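Pyruvate kinase (Toxoplasma gondii, PDB 3GG8) catalyses the last step of glycolysis, transferring the phosphoryl group of phosphoenolpyruvate to ADP to give pyruvate and ATP. Local coordinates at residues C65-S70 and E75-T80; N197-L202 and N258-V263; S318-P323 and S347-N352; A382-V387 and V397-V402; E403-V408 and P431-L436. One frame throughout, in Å; residues are numbered along the deposited sequence.

Contact 1 (C65-S70 and E75-T80); sequences CRLNFS and ETHART
An offset aromatic stack between Phe69 and His77 dominates this buried strand-to-helix contact, which lies within one beta-alpha-beta unit of the (beta/alpha)8 barrel. Strand 65-68 and helix 75-80 run nearly antiparallel, at 168°, with axes 10.1 Å apart, as expected when the chain leaves the C-terminal end of a barrel strand and returns along the outside as a helix. The stack is close to flat: the Phe69 and His77 planes are inclined by only 12°, and their centroids lie 4.0 Å apart. Phe69 CE1 sits over the centre of the imidazole, 3.6 Å from His77 CG, while His77 CD2 lies over the centre of the benzene ring. With CG beside its own backbone N (chi1 -74°), His77 reaches forward from the helix to meet this ring. At its edge, His77 CE1 comes within 3.6 Å of Asn68 O, and NE2 is hydrogen-bonded to His71 O, a bond that helps fix the rotation of the imidazole.

Further down the strand the contact is aliphatic. Leu67 CD2 touches Thr80 CG2 at 3.7 Å as the two side chains pass in opposite directions. Residues 68-70 form an Asx turn: Asn68 OD1 accepts from Ser70 N at 3.0 Å, the donor standing above the amide plane.

Phe216 of helix 207-217 packs edge-to-face on Phe69 and also touches Leu67 and His77. Strand 97-101 flanks the strand, bonded to Cys65 and Leu67 through Leu99, while Val81 continues the helix side over Leu67.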
# COMPACT_ATOMS: atom_id res chain seq x y z
N CYS C 65 26.73 -32.43 1.53
CA CYS C 65 28.13 -32.82 1.37
C CYS C 65 28.63 -32.59 -0.06
O CYS C 65 28.21 -33.28 -1.00
CB CYS C 65 28.31 -34.30 1.72
SG CYS C 65 27.78 -34.68 3.39
N ARG C 66 29.56 -31.64 -0.19
CA ARG C 66 30.24 -31.31 -1.43
C ARG C 66 31.49 -32.15 -1.64
O ARG C 66 32.40 -32.15 -0.80
CB ARG C 66 30.63 -29.84 -1.43
CG ARG C 66 31.55 -29.43 -2.59
CD ARG C 66 31.63 -27.92 -2.67
NE ARG C 66 32.49 -27.41 -3.74
CZ ARG C 66 33.76 -27.06 -3.57
NH1 ARG C 66 34.33 -27.16 -2.36
NH2 ARG C 66 34.47 -26.60 -4.60
N LEU C 67 31.53 -32.88 -2.75
CA LEU C 67 32.72 -33.57 -3.21
C LEU C 67 33.38 -32.70 -4.28
O LEU C 67 32.84 -32.53 -5.38
CB LEU C 67 32.33 -34.90 -3.82
CG LEU C 67 31.40 -35.86 -3.07
CD1 LEU C 67 31.03 -37.03 -3.97
CD2 LEU C 67 32.05 -36.32 -1.76
N ASN C 68 34.52 -32.12 -3.94
CA ASN C 68 35.29 -31.32 -4.88
C ASN C 68 36.14 -32.15 -5.86
O ASN C 68 37.26 -32.54 -5.53
CB ASN C 68 36.17 -30.32 -4.13
CG ASN C 68 36.87 -29.37 -5.08
OD1 ASN C 68 36.72 -29.48 -6.30
ND2 ASN C 68 37.65 -28.46 -4.53
N PHE C 69 35.63 -32.37 -7.07
CA PHE C 69 36.37 -33.16 -8.06
C PHE C 69 37.52 -32.46 -8.79
O PHE C 69 38.05 -33.00 -9.77
CB PHE C 69 35.43 -33.83 -9.07
CG PHE C 69 34.92 -35.18 -8.63
CD1 PHE C 69 34.08 -35.31 -7.54
CD2 PHE C 69 35.29 -36.34 -9.33
CE1 PHE C 69 33.61 -36.57 -7.14
CE2 PHE C 69 34.82 -37.60 -8.94
CZ PHE C 69 33.96 -37.70 -7.84
N SER C 70 37.92 -31.27 -8.32
CA SER C 70 39.18 -30.66 -8.77
C SER C 70 40.41 -31.49 -8.31
O SER C 70 41.50 -31.36 -8.87
CB SER C 70 39.34 -29.24 -8.23
OG SER C 70 38.38 -28.37 -8.79
N GLU C 75 38.08 -43.72 -6.83
CA GLU C 75 38.36 -44.46 -5.59
C GLU C 75 38.33 -43.63 -4.29
O GLU C 75 37.72 -44.05 -3.30
CB GLU C 75 39.71 -45.12 -5.68
CG GLU C 75 39.75 -46.34 -6.57
CD GLU C 75 41.17 -46.84 -6.68
OE1 GLU C 75 41.66 -46.91 -7.83
OE2 GLU C 75 41.81 -47.10 -5.63
N THR C 76 39.01 -42.49 -4.27
CA THR C 76 39.10 -41.72 -3.04
C THR C 76 37.75 -41.13 -2.65
O THR C 76 37.36 -41.15 -1.49
CB THR C 76 40.20 -40.61 -3.11
OG1 THR C 76 39.80 -39.59 -4.03
CG2 THR C 76 41.55 -41.17 -3.54
N HIS C 77 37.03 -40.60 -3.64
CA HIS C 77 35.69 -40.05 -3.43
C HIS C 77 34.66 -41.15 -3.11
O HIS C 77 33.70 -40.88 -2.41
CB HIS C 77 35.27 -39.24 -4.66
CG HIS C 77 35.95 -37.90 -4.77
ND1 HIS C 77 35.69 -36.84 -3.92
CD2 HIS C 77 36.86 -37.44 -5.67
CE1 HIS C 77 36.42 -35.80 -4.27
NE2 HIS C 77 37.14 -36.14 -5.33
N ALA C 78 34.89 -42.38 -3.59
CA ALA C 78 34.07 -43.50 -3.15
C ALA C 78 34.21 -43.77 -1.64
O ALA C 78 33.22 -44.07 -0.99
CB ALA C 78 34.38 -44.79 -3.97
N ARG C 79 35.43 -43.66 -1.09
CA ARG C 79 35.67 -43.86 0.34
C ARG C 79 34.91 -42.83 1.14
O ARG C 79 34.32 -43.15 2.17
CB ARG C 79 37.15 -43.72 0.71
CG ARG C 79 38.10 -44.68 0.04
CD ARG C 79 39.57 -44.37 0.45
NE ARG C 79 40.41 -45.57 0.41
CZ ARG C 79 40.67 -46.36 1.45
NH1 ARG C 79 40.15 -46.09 2.65
NH2 ARG C 79 41.44 -47.42 1.29
N THR C 80 34.96 -41.58 0.66
CA THR C 80 34.23 -40.45 1.25
C THR C 80 32.73 -40.69 1.27
O THR C 80 32.08 -40.51 2.31
CB THR C 80 34.52 -39.13 0.50
OG1 THR C 80 35.92 -38.84 0.57
CG2 THR C 80 33.76 -37.96 1.13

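Contact 2 (N197-L202 and N258-V263); sequences NVKVQL and NVEGLV
Water carries the polar part of the contact between Asn197, Val198 and the start of helix 259-263, since no direct hydrogen bond joins the two segments. Water 1 accepts from both Asn197 N and Val259 N, the latter at 3.0 Å, and thereby bridges two backbone N-H groups. Water 2 accepts from Asn258 ND2 at 2.8 Å and is near enough to Val198 O to continue the bridge to the loop. A third water is weakly bonded to Val198 O and to Glu260 N.

Asn258 occupies the N-cap of the helix. Its CG stands between backbone N and carbonyl carbon (chi1 73°), which turns OD1 back over the first turn to take a weak bond from Gly261 N, 3.4 Å away but nearly straight at 164°. This leaves ND2 turned toward the 197-202 loop, and it also donates to Gln231 OE1. In the fold, the helix follows the fifth barrel strand, 251-256, and 197-202 belongs to the connection by which the chain comes back from the separate beta-sheet domain into the barrel.

Van der Waals packing falls at two places. Asn197 OD1 lies 3.5 Å from Val259 CG1, and Val259 CG2 rests against the Asn197 backbone; on the same valine, Leu25 of the second subunit also packs. Lys199 and Glu260 cross at about a right angle, with Lys199 CB 3.6 Å from Glu260 CG.

Charge adds a longer-range term. The extended Lys199 places NZ 4.4 Å from Glu260 OE1, beyond a salt bridge, so any attraction is probably modest.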
# COMPACT_ATOMS: atom_id res chain seq x y z
N ASN C 197 36.69 -10.27 -18.34
CA ASN C 197 35.94 -9.75 -19.49
C ASN C 197 36.25 -10.49 -20.82
O ASN C 197 35.98 -9.97 -21.91
CB ASN C 197 36.19 -8.24 -19.65
CG ASN C 197 34.96 -7.46 -20.09
OD1 ASN C 197 33.82 -7.93 -20.01
ND2 ASN C 197 35.19 -6.23 -20.54
N VAL C 198 36.81 -11.70 -20.72
CA VAL C 198 37.12 -12.52 -21.90
C VAL C 198 36.56 -13.94 -21.76
O VAL C 198 36.80 -14.62 -20.75
CB VAL C 198 38.66 -12.59 -22.17
CG1 VAL C 198 38.99 -13.58 -23.28
CG2 VAL C 198 39.21 -11.23 -22.53
N LYS C 199 35.80 -14.39 -22.75
CA LYS C 199 35.27 -15.75 -22.76
C LYS C 199 36.41 -16.78 -22.92
O LYS C 199 37.27 -16.64 -23.79
CB LYS C 199 34.21 -15.89 -23.87
CG LYS C 199 33.90 -17.33 -24.27
CD LYS C 199 32.47 -17.54 -24.74
CE LYS C 199 32.06 -19.00 -24.51
NZ LYS C 199 30.58 -19.23 -24.54
N VAL C 200 36.42 -17.81 -22.08
CA VAL C 200 37.44 -18.85 -22.17
C VAL C 200 36.98 -19.93 -23.14
O VAL C 200 35.93 -20.54 -22.94
CB VAL C 200 37.79 -19.45 -20.78
CG1 VAL C 200 38.86 -20.53 -20.92
CG2 VAL C 200 38.27 -18.35 -19.83
N GLN C 201 37.75 -20.14 -24.21
CA GLN C 201 37.37 -21.06 -25.29
C GLN C 201 37.76 -22.50 -24.97
O GLN C 201 38.39 -23.19 -25.78
CB GLN C 201 38.00 -20.64 -26.62
CG GLN C 201 37.51 -19.30 -27.17
CD GLN C 201 38.29 -18.86 -28.42
OE1 GLN C 201 38.57 -19.67 -29.32
NE2 GLN C 201 38.63 -17.57 -28.47
N LEU C 202 37.35 -22.95 -23.79
CA LEU C 202 37.58 -24.31 -23.33
C LEU C 202 36.25 -24.91 -22.91
O LEU C 202 35.39 -24.19 -22.38
CB LEU C 202 38.54 -24.30 -22.12
CG LEU C 202 39.96 -23.77 -22.35
CD1 LEU C 202 40.71 -23.80 -21.05
CD2 LEU C 202 40.70 -24.56 -23.44
N ASN C 258 32.64 -16.05 -13.92
CA ASN C 258 33.18 -14.96 -14.75
C ASN C 258 32.10 -14.07 -15.39
O ASN C 258 30.91 -14.19 -15.06
CB ASN C 258 34.24 -15.48 -15.76
CG ASN C 258 33.63 -16.26 -16.93
OD1 ASN C 258 32.50 -16.74 -16.87
ND2 ASN C 258 34.41 -16.39 -18.01
N VAL C 259 32.54 -13.17 -16.27
CA VAL C 259 31.66 -12.25 -16.98
C VAL C 259 30.64 -12.94 -17.90
O VAL C 259 29.49 -12.51 -17.96
CB VAL C 259 32.49 -11.14 -17.73
CG1 VAL C 259 31.63 -10.31 -18.71
CG2 VAL C 259 33.18 -10.23 -16.72
N GLU C 260 31.04 -14.01 -18.60
CA GLU C 260 30.12 -14.76 -19.47
C GLU C 260 28.95 -15.35 -18.68
O GLU C 260 27.81 -15.33 -19.15
CB GLU C 260 30.82 -15.89 -20.23
CG GLU C 260 31.73 -15.45 -21.35
CD GLU C 260 31.03 -14.64 -22.43
OE1 GLU C 260 30.05 -15.14 -23.05
OE2 GLU C 260 31.47 -13.49 -22.66
N GLY C 261 29.26 -15.90 -17.51
CA GLY C 261 28.26 -16.42 -16.59
C GLY C 261 27.31 -15.31 -16.19
O GLY C 261 26.10 -15.48 -16.27
N LEU C 262 27.86 -14.17 -15.78
CA LEU C 262 27.08 -13.00 -15.43
C LEU C 262 26.21 -12.49 -16.58
O LEU C 262 25.01 -12.29 -16.42
CB LEU C 262 28.00 -11.89 -14.90
CG LEU C 262 28.67 -12.15 -13.55
CD1 LEU C 262 29.72 -11.09 -13.27
CD2 LEU C 262 27.66 -12.20 -12.41
N VAL C 263 26.81 -12.30 -17.75
CA VAL C 263 26.09 -11.79 -18.93
C VAL C 263 25.00 -12.76 -19.40
O VAL C 263 23.93 -12.33 -19.87
CB VAL C 263 27.08 -11.43 -20.07
CG1 VAL C 263 26.36 -11.21 -21.40
CG2 VAL C 263 27.86 -10.20 -19.70
O HOH W 1 35.43 -12.44 -16.86
O HOH W 2 37.02 -15.43 -18.04
O HOH W 3 34.28 -13.81 -19.39

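Contact 3 (S318-P323 and S347-N352); sequences SMIKNP and SGETAN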
# COMPACT_ATOMS: atom_id res chain seq x y z
N SER C 318 39.48 -17.82 7.67
CA SER C 318 40.45 -17.75 8.76
C SER C 318 40.30 -18.92 9.74
O SER C 318 41.21 -19.21 10.51
CB SER C 318 40.33 -16.43 9.51
OG SER C 318 39.21 -16.44 10.38
N MET C 319 39.14 -19.57 9.71
CA MET C 319 38.86 -20.70 10.61
C MET C 319 39.52 -22.02 10.18
O MET C 319 39.46 -23.02 10.90
CB MET C 319 37.35 -20.88 10.80
CG MET C 319 36.69 -19.74 11.57
SD MET C 319 35.00 -20.16 12.00
CE MET C 319 35.24 -21.15 13.48
N ILE C 320 40.13 -22.01 8.99
CA ILE C 320 41.02 -23.09 8.60
C ILE C 320 42.10 -23.27 9.68
O ILE C 320 42.56 -24.39 9.92
CB ILE C 320 41.65 -22.84 7.21
CG1 ILE C 320 40.60 -23.03 6.12
CG2 ILE C 320 42.85 -23.78 6.98
CD1 ILE C 320 40.96 -22.41 4.80
N LYS C 321 42.45 -22.17 10.34
CA LYS C 321 43.51 -22.12 11.35
C LYS C 321 43.09 -21.58 12.72
O LYS C 321 43.82 -21.73 13.70
CB LYS C 321 44.71 -21.31 10.80
CG LYS C 321 45.16 -21.76 9.38
CD LYS C 321 46.33 -22.76 9.37
CE LYS C 321 45.96 -24.21 9.82
NZ LYS C 321 46.47 -24.56 11.20
N ASN C 322 41.93 -20.94 12.80
CA ASN C 322 41.48 -20.29 14.04
C ASN C 322 40.11 -20.80 14.49
O ASN C 322 39.26 -21.10 13.66
CB ASN C 322 41.48 -18.77 13.85
CG ASN C 322 42.85 -18.22 13.45
OD1 ASN C 322 42.95 -17.36 12.58
ND2 ASN C 322 43.91 -18.70 14.09
N PRO C 323 39.91 -20.94 15.82
CA PRO C 323 38.62 -21.44 16.35
C PRO C 323 37.48 -20.40 16.32
O PRO C 323 36.34 -20.72 16.63
CB PRO C 323 38.95 -21.85 17.80
CG PRO C 323 40.15 -21.01 18.17
CD PRO C 323 40.90 -20.70 16.89
N SER C 347 34.27 -24.38 2.44
CA SER C 347 35.17 -25.04 1.51
C SER C 347 36.34 -25.64 2.26
O SER C 347 36.19 -26.72 2.84
CB SER C 347 35.61 -24.08 0.39
OG SER C 347 34.49 -23.77 -0.43
N GLY C 348 37.50 -24.97 2.23
CA GLY C 348 38.69 -25.44 2.94
C GLY C 348 38.51 -25.53 4.45
O GLY C 348 39.18 -26.35 5.12
N GLU C 349 37.61 -24.70 4.99
CA GLU C 349 37.36 -24.68 6.44
C GLU C 349 37.02 -26.07 6.99
O GLU C 349 37.39 -26.39 8.11
CB GLU C 349 36.26 -23.68 6.83
CG GLU C 349 36.48 -22.24 6.34
CD GLU C 349 35.74 -21.93 5.02
OE1 GLU C 349 35.25 -20.79 4.85
OE2 GLU C 349 35.65 -22.82 4.15
N THR C 350 36.30 -26.86 6.19
CA THR C 350 35.89 -28.24 6.58
C THR C 350 36.74 -29.32 5.87
O THR C 350 36.96 -30.40 6.43
CB THR C 350 34.34 -28.55 6.30
OG1 THR C 350 34.04 -28.34 4.91
CG2 THR C 350 33.42 -27.68 7.13
N ALA C 351 37.19 -29.03 4.65
CA ALA C 351 38.00 -30.00 3.90
C ALA C 351 39.42 -30.14 4.49
O ALA C 351 39.93 -31.26 4.65
CB ALA C 351 38.05 -29.64 2.41
N ASN C 352 40.02 -29.00 4.83
CA ASN C 352 41.42 -28.92 5.19
C ASN C 352 41.59 -28.07 6.45
O ASN C 352 42.63 -27.45 6.67
CB ASN C 352 42.22 -28.25 4.05
CG ASN C 352 41.98 -28.87 2.69
OD1 ASN C 352 41.50 -28.19 1.78
ND2 ASN C 352 42.33 -30.14 2.53
O HOH W 4 38.47 -25.37 10.24
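Two neighbouring connections at the C-terminal end of the barrel meet here through Ile320 and Glu349: the 3-10 turn 318-320, which follows the seventh strand, and the short helix 348-351, which follows the eighth. The CA atoms of Ile320 and Glu349 are only 4.5 Å apart, close enough for a side chain to press on the opposing backbone. Ile320 does this with CG1, which lies beside its own backbone N (chi1 -73°) and comes to 3.6 Å from Glu349 N. Its CD1 extends over the Gly348 carbonyl carbon, where the glycine interposes no side chain. The other branch, CG2, spreads toward the end of the helix and touches Asn352 O at 3.7 Å.

Beside this van der Waals packing a single water spans the two backbones. Water 4 donates to Met319 O and to Glu349 O, each at 2.6 Å, using one proton for each carbonyl.

The Glu349 carboxylate links the start of its own helix to the preceding connection. OE2 takes Ser347 N at 2.7 Å, met nearly along the C-O bond direction with an N-H...O angle of 145°, while OE1 accepts from Leu316 N on the connection leading to Ile320.

Around the pair, Ile320 makes a backbone bond to Glu354, and Met319 fills against Ile358, Thr359 and Thr362 of helix 356-371. Thr350 and Ala351 reach the first strand, 39-43, beside which the eighth strand closes the barrel.

Contact 4 (A382-V387 and V397-V402); sequences AMCLAV and VARAAV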
# COMPACT_ATOMS: atom_id res chain seq x y z
N ALA C 382 7.33 -8.14 -0.53
CA ALA C 382 8.34 -7.87 -1.57
C ALA C 382 8.29 -8.89 -2.70
O ALA C 382 8.51 -8.55 -3.87
CB ALA C 382 9.73 -7.82 -0.97
N MET C 383 8.00 -10.15 -2.35
CA MET C 383 7.82 -11.23 -3.32
C MET C 383 6.48 -11.13 -4.07
O MET C 383 6.37 -11.57 -5.22
CB MET C 383 7.93 -12.59 -2.63
CG MET C 383 8.31 -13.74 -3.56
SD MET C 383 9.93 -13.57 -4.35
CE MET C 383 11.06 -13.53 -2.95
N CYS C 384 5.46 -10.57 -3.42
CA CYS C 384 4.15 -10.36 -4.03
C CYS C 384 4.17 -9.24 -5.08
O CYS C 384 3.44 -9.30 -6.07
CB CYS C 384 3.09 -10.07 -2.97
SG CYS C 384 2.58 -11.51 -2.01
N LEU C 385 5.02 -8.24 -4.85
CA LEU C 385 5.20 -7.14 -5.79
C LEU C 385 6.20 -7.47 -6.90
O LEU C 385 6.31 -6.75 -7.89
CB LEU C 385 5.63 -5.87 -5.04
N ALA C 386 6.93 -8.58 -6.73
CA ALA C 386 7.91 -9.04 -7.72
C ALA C 386 7.36 -10.14 -8.63
O ALA C 386 7.83 -10.31 -9.75
CB ALA C 386 9.19 -9.50 -7.02
N VAL C 387 6.37 -10.88 -8.13
CA VAL C 387 5.72 -11.95 -8.90
C VAL C 387 4.21 -11.70 -8.96
O VAL C 387 3.55 -12.04 -9.94
CB VAL C 387 5.98 -13.36 -8.30
CG1 VAL C 387 5.66 -14.45 -9.32
CG2 VAL C 387 7.43 -13.51 -7.83
N VAL C 397 -1.87 -20.77 -4.02
CA VAL C 397 -2.15 -21.56 -2.83
C VAL C 397 -0.97 -21.53 -1.85
O VAL C 397 -1.18 -21.41 -0.65
CB VAL C 397 -2.58 -23.01 -3.20
CG1 VAL C 397 -2.77 -23.90 -1.96
CG2 VAL C 397 -3.88 -22.98 -3.97
N ALA C 398 0.25 -21.59 -2.37
CA ALA C 398 1.44 -21.49 -1.53
C ALA C 398 1.44 -20.13 -0.80
O ALA C 398 1.61 -20.07 0.42
CB ALA C 398 2.69 -21.67 -2.34
N ARG C 399 1.22 -19.07 -1.57
CA ARG C 399 1.03 -17.73 -1.09
C ARG C 399 -0.11 -17.59 -0.05
O ARG C 399 0.05 -16.93 0.98
CB ARG C 399 0.78 -16.83 -2.30
CG ARG C 399 0.64 -15.37 -2.01
CD ARG C 399 0.42 -14.58 -3.29
NE ARG C 399 1.62 -14.52 -4.14
CZ ARG C 399 1.73 -13.79 -5.25
NH1 ARG C 399 2.86 -13.79 -5.95
NH2 ARG C 399 0.70 -13.07 -5.68
N ALA C 400 -1.27 -18.20 -0.32
CA ALA C 400 -2.39 -18.16 0.62
C ALA C 400 -2.02 -18.85 1.94
O ALA C 400 -2.42 -18.40 3.03
CB ALA C 400 -3.63 -18.80 0.02
N ALA C 401 -1.26 -19.93 1.82
CA ALA C 401 -0.77 -20.72 2.95
C ALA C 401 0.10 -19.90 3.91
O ALA C 401 -0.14 -19.88 5.11
CB ALA C 401 -0.02 -21.92 2.45
N VAL C 402 1.09 -19.20 3.36
CA VAL C 402 1.96 -18.31 4.12
C VAL C 402 1.15 -17.21 4.84
O VAL C 402 1.28 -17.03 6.06
CB VAL C 402 3.05 -17.72 3.20
CG1 VAL C 402 3.94 -16.74 3.96
CG2 VAL C 402 3.88 -18.84 2.57
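Met383 O is held by two backbone N-H groups, Val387 N at 3.0 Å and, weakly, Ala386 N, and it also faces Arg399 NH1 from 4.2 Å. Those bonds curl the chain through 384-387 so that Cys384 and Val387 are both presented to the arginine. Arg399 is what the helix 397-402 contributes to the contact. Its CG lies anti to the backbone N (chi1 -176°), and a bend at chi3 of -71° turns the guanidinium toward Cys384 and Val387.

Different parts of that flat group meet different partners. Cys384 SG stands over one face, displaced toward the rim, 3.8 Å from Arg399 NE; CD and CZ are slightly farther from the sulfur. At the edge and in plane is Val387 C, 3.9 Å from Arg399 NH1, and Val387 CB is equally near. None of these is a hydrogen bond, so the segments meet through van der Waals contact against a polarisable sulfur and a valine. The charged end is bonded elsewhere: Tyr429 OH is hydrogen-bonded to NH1, which restricts how the guanidinium can rotate.

Val304 of helix 288-305, in the barrel domain, packs on Val387, and Asn303 touches Met383. On the other segment, Ala398 meets helix 421-427 and Ala401 meets strand 502-509, all in the C-terminal domain. Cys407 of the third subunit packs on Arg399 itself, placing the contact beside a subunit interface.

Contact 5 (E403-V408 and P431-L436); sequences ETAECV and PMQPIL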
# COMPACT_ATOMS: atom_id res chain seq x y z
N GLU C 403 0.29 -16.52 4.09
CA GLU C 403 -0.67 -15.55 4.61
C GLU C 403 -1.54 -16.09 5.74
O GLU C 403 -1.71 -15.44 6.76
CB GLU C 403 -1.62 -15.08 3.51
CG GLU C 403 -1.07 -14.03 2.58
CD GLU C 403 -2.07 -13.63 1.49
OE1 GLU C 403 -3.27 -14.01 1.58
OE2 GLU C 403 -1.66 -12.91 0.55
N THR C 404 -2.13 -17.26 5.51
CA THR C 404 -3.05 -17.87 6.47
C THR C 404 -2.30 -18.32 7.72
O THR C 404 -2.80 -18.12 8.84
CB THR C 404 -3.82 -19.04 5.85
OG1 THR C 404 -4.50 -18.57 4.68
CG2 THR C 404 -4.87 -19.58 6.83
N ALA C 405 -1.11 -18.91 7.52
CA ALA C 405 -0.24 -19.33 8.63
C ALA C 405 0.03 -18.17 9.57
O ALA C 405 -0.06 -18.31 10.79
CB ALA C 405 1.07 -19.89 8.11
N GLU C 406 0.38 -17.03 8.99
CA GLU C 406 0.58 -15.79 9.73
C GLU C 406 -0.72 -15.32 10.40
O GLU C 406 -0.73 -14.92 11.56
CB GLU C 406 1.13 -14.72 8.77
CG GLU C 406 0.99 -13.28 9.21
CD GLU C 406 1.76 -12.97 10.47
OE1 GLU C 406 2.92 -13.44 10.59
OE2 GLU C 406 1.21 -12.24 11.33
N CYS C 407 -1.81 -15.39 9.66
CA CYS C 407 -3.09 -14.90 10.14
C CYS C 407 -3.60 -15.67 11.37
O CYS C 407 -4.11 -15.07 12.31
CB CYS C 407 -4.11 -14.97 9.00
SG CYS C 407 -5.43 -13.79 9.11
N VAL C 408 -3.44 -17.00 11.37
CA VAL C 408 -3.94 -17.86 12.46
C VAL C 408 -2.86 -18.28 13.48
O VAL C 408 -3.11 -19.14 14.32
CB VAL C 408 -4.62 -19.16 11.91
CG1 VAL C 408 -5.69 -18.83 10.89
CG2 VAL C 408 -3.59 -20.13 11.31
N PRO C 431 8.31 -17.91 5.00
CA PRO C 431 7.41 -17.79 6.15
C PRO C 431 8.22 -17.84 7.45
O PRO C 431 9.26 -18.51 7.51
CB PRO C 431 6.53 -19.03 6.03
CG PRO C 431 7.40 -20.03 5.33
CD PRO C 431 8.23 -19.24 4.37
N MET C 432 7.75 -17.10 8.44
CA MET C 432 8.31 -17.13 9.78
C MET C 432 8.17 -18.52 10.40
O MET C 432 8.99 -18.91 11.21
CB MET C 432 7.62 -16.08 10.64
CG MET C 432 7.99 -16.11 12.12
SD MET C 432 8.11 -14.46 12.81
CE MET C 432 6.38 -13.98 12.85
N GLN C 433 7.13 -19.25 10.02
CA GLN C 433 6.91 -20.60 10.53
C GLN C 433 7.83 -21.58 9.83
O GLN C 433 8.09 -21.45 8.61
CB GLN C 433 5.46 -21.06 10.30
CG GLN C 433 4.37 -20.24 11.00
CD GLN C 433 4.12 -18.89 10.34
OE1 GLN C 433 4.29 -18.74 9.13
NE2 GLN C 433 3.72 -17.90 11.15
N PRO C 434 8.33 -22.60 10.58
CA PRO C 434 9.06 -23.71 9.99
C PRO C 434 8.22 -24.44 8.95
O PRO C 434 7.00 -24.53 9.10
CB PRO C 434 9.28 -24.63 11.19
CG PRO C 434 9.27 -23.73 12.36
CD PRO C 434 8.22 -22.73 12.04
N ILE C 435 8.86 -24.95 7.90
CA ILE C 435 8.19 -25.77 6.90
C ILE C 435 8.66 -27.21 7.07
O ILE C 435 9.85 -27.47 7.10
CB ILE C 435 8.48 -25.27 5.45
CG1 ILE C 435 8.15 -23.77 5.31
CG2 ILE C 435 7.73 -26.11 4.41
CD1 ILE C 435 8.86 -23.10 4.13
N LEU C 436 7.71 -28.14 7.24
CA LEU C 436 8.04 -29.55 7.23
C LEU C 436 7.52 -30.15 5.93
O LEU C 436 6.31 -30.29 5.72
CB LEU C 436 7.48 -30.25 8.47
CG LEU C 436 7.64 -31.77 8.63
CD1 LEU C 436 9.10 -32.27 8.62
CD2 LEU C 436 6.94 -32.21 9.94
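The Gln433 amide turns one face toward helix 403-407, with Ala405 beneath it. Ala405 CB is 3.6 Å from Gln433 OE1 and 3.9 Å from Gln433 CD, lying well off the amide plane, and Ala405 O sits on the same side, 3.8 Å from Gln433 NE2. Glu406 CA is reached by NE2 as well, at 4.0 Å. The bent chain explains this placement: a chi2 of 75° folds the amide back across the helix surface. A second flat group, the Glu406 carboxylate, meets the other segment more loosely, OE1 coming to 4.2 Å from Met432 CE where the two side chains cross at a slant.

The pair belongs to the alpha/beta C-terminal domain, where helix 393-407 covers the sheet that contains strand 435-439. Ile413 of the adjacent strand packs on both Ala405 and Pro431. Arg37 binds Pro431 O and, weakly, Gln433 O, tying the turn to a part of the chain far earlier in sequence.

The amide lies face-on to a methyl and to a rather distant carbonyl oxygen off its plane; no hydrogen bond crosses the contact, and cohesion between the segments is chiefly van der Waals.

The five contacts follow one another along the chain, none nested in or crossing another. Contact 1 closes a short strand-to-helix connection early in the barrel. Contact 2 spans 55 intervening residues, joining the connection from the separate beta domain to the helix after the fifth strand. Contact 3 joins the connections after the seventh and eighth strands and touches contact 1, Arg66 NH1 lying 3.9 Å from Ser347 OG. The chain then enters the C-terminal domain: contact 4 closes a brief helix-helix loop, and contact 5 brings the continuation of the same helix 393-407 to the sheet. These last two meet through Val402 and Pro431, and both border the third subunit.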